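Side-chain contact in DNA ligase (Archaeoglobus fulgidus, PDB 3GDE), which probably seals nicks in double-stranded DNA during replication, recombination and repair, using ATP and passing through an AMP-lysine intermediate: residues Ala452-Asp455 against Lys460-Lys463. Sequence-based numbering, arbitrary orientation.
Sequences ACLD and KLLK
Cys453 and Leu462 face each other as an antiparallel hydrogen-bonded pair: Cys453 N donates to Leu462 O at 2.9 Å, and Leu462 N returns a bond to Cys453 O at 2.8 Å. The first is the less straight, and its donor also lies 31° out of the carbonyl plane. Beyond them Asp455 N meets Lys460 O at 2.9 Å, almost straight at 171°. On one face of the ladder the small methyl of Ala452 leaves room for Leu461, whose CB lies 3.8 Å from Ala452 CB. With CG anti to the carbonyl carbon (chi1 -86°), Leu461 carries CD1 to within 4.0 Å of Leu454 CD1, the two branched chains crossing at a slant. These strands form the hairpin 446-454/461-467 of the OB-fold domain; Val431 and Val433 of strand 428-437 pack against Leu461, and Val433 also touches Ala452. On the other face, the compact thiol of Cys453 sits 4.3 Å from Leu462 CB (SG to CB), where Ile542 of helix 542-550 touches both residues. At the turn, Asp455 supplies a short side-chain acceptor: OD1 takes the backbone N-H of Val457 two residues on, an Asx turn. Lys463, at the far end, extends its amine to a salt bridge with Glu450.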
ATOM      1  N   ALA A 452      -1.274   9.930  11.289  1.00 26.43           N
ATOM      2  CA  ALA A 452      -1.576   8.643  11.904  1.00 26.26           C
ATOM      3  C   ALA A 452      -0.815   7.503  11.263  1.00 26.20           C
ATOM      4  O   ALA A 452      -0.586   7.498  10.055  1.00 26.16           O
ATOM      5  CB  ALA A 452      -3.083   8.367  11.867  1.00 25.98           C
ATOM      6  N   CYS A 453      -0.413   6.549  12.093  1.00 26.66           N
ATOM      7  CA  CYS A 453       0.161   5.303  11.621  1.00 27.09           C
ATOM      8  C   CYS A 453      -0.943   4.226  11.553  1.00 27.33           C
ATOM      9  O   CYS A 453      -2.048   4.434  12.042  1.00 27.22           O
ATOM     10  CB  CYS A 453       1.324   4.868  12.525  1.00 26.95           C
ATOM     11  SG  CYS A 453       0.862   4.268  14.158  1.00 26.69           S
ATOM     12  N   LEU A 454      -0.625   3.082  10.956  1.00 27.77           N
ATOM     13  CA  LEU A 454      -1.590   2.021  10.720  1.00 28.59           C
ATOM     14  C   LEU A 454      -1.469   0.834  11.690  1.00 29.13           C
ATOM     15  O   LEU A 454      -0.372   0.367  11.991  1.00 29.57           O
ATOM     16  CB  LEU A 454      -1.466   1.544   9.269  1.00 28.40           C
ATOM     17  CG  LEU A 454      -2.328   0.355   8.822  1.00 28.70           C
ATOM     18  CD1 LEU A 454      -3.769   0.789   8.506  1.00 25.64           C
ATOM     19  CD2 LEU A 454      -1.666  -0.350   7.625  1.00 27.00           C
ATOM     20  N   ASP A 455      -2.607   0.367  12.194  1.00 29.86           N
ATOM     21  CA  ASP A 455      -2.672  -0.902  12.902  1.00 30.17           C
ATOM     22  C   ASP A 455      -3.066  -1.935  11.852  1.00 30.30           C
ATOM     23  O   ASP A 455      -4.211  -1.955  11.407  1.00 30.31           O
ATOM     24  CB  ASP A 455      -3.707  -0.827  14.030  1.00 31.09           C
ATOM     25  CG  ASP A 455      -3.878  -2.156  14.788  1.00 32.04           C
ATOM     26  OD1 ASP A 455      -3.391  -3.212  14.333  1.00 33.18           O
ATOM     27  OD2 ASP A 455      -4.520  -2.139  15.855  1.00 35.45           O
ATOM     28  N   LYS A 460      -7.180   0.136  11.629  1.00 31.67           N
ATOM     29  CA  LYS A 460      -7.446   1.421  12.282  1.00 32.52           C
ATOM     30  C   LYS A 460      -6.230   2.353  12.194  1.00 32.15           C
ATOM     31  O   LYS A 460      -5.091   1.891  12.156  1.00 32.04           O
ATOM     32  CB  LYS A 460      -7.888   1.207  13.731  1.00 32.57           C
ATOM     33  CG  LYS A 460      -9.312   0.654  13.842  1.00 35.12           C
ATOM     34  CD  LYS A 460      -9.528  -0.154  15.111  1.00 37.95           C
ATOM     35  CE  LYS A 460     -10.270   0.634  16.157  1.00 41.32           C
ATOM     36  NZ  LYS A 460     -10.821  -0.260  17.226  1.00 42.96           N
ATOM     37  N   LEU A 461      -6.487   3.658  12.137  1.00 32.26           N
ATOM     38  CA  LEU A 461      -5.420   4.661  12.111  1.00 32.51           C
ATOM     39  C   LEU A 461      -5.217   5.220  13.506  1.00 32.66           C
ATOM     40  O   LEU A 461      -6.164   5.729  14.119  1.00 32.94           O
ATOM     41  CB  LEU A 461      -5.736   5.807  11.140  1.00 32.68           C
ATOM     42  CG  LEU A 461      -5.411   5.759   9.644  1.00 32.86           C
ATOM     43  CD1 LEU A 461      -4.431   4.632   9.266  1.00 33.07           C
ATOM     44  CD2 LEU A 461      -6.662   5.644   8.843  1.00 33.86           C
ATOM     45  N   LEU A 462      -3.990   5.112  14.008  1.00 32.67           N
ATOM     46  CA  LEU A 462      -3.657   5.594  15.340  1.00 32.76           C
ATOM     47  C   LEU A 462      -2.828   6.876  15.240  1.00 32.96           C
ATOM     48  O   LEU A 462      -1.734   6.882  14.652  1.00 32.80           O
ATOM     49  CB  LEU A 462      -2.925   4.509  16.149  1.00 32.83           C
ATOM     50  CG  LEU A 462      -3.499   3.080  16.158  1.00 33.42           C
ATOM     51  CD1 LEU A 462      -2.627   2.123  16.961  1.00 33.25           C
ATOM     52  CD2 LEU A 462      -4.913   3.058  16.705  1.00 34.70           C
ATOM     53  N   LYS A 463      -3.370   7.961  15.800  1.00 33.18           N
ATOM     54  CA  LYS A 463      -2.706   9.267  15.797  1.00 33.47           C
ATOM     55  C   LYS A 463      -1.335   9.213  16.444  1.00 33.16           C
ATOM     56  O   LYS A 463      -1.122   8.515  17.429  1.00 32.94           O
ATOM     57  CB  LYS A 463      -3.551  10.339  16.484  1.00 33.77           C
ATOM     58  CG  LYS A 463      -4.549  11.008  15.569  1.00 35.65           C
ATOM     59  CD  LYS A 463      -4.785  12.454  15.998  1.00 39.68           C
ATOM     60  CE  LYS A 463      -6.034  13.018  15.346  1.00 41.77           C
ATOM     61  NZ  LYS A 463      -6.272  14.436  15.738  1.00 43.69           N
TER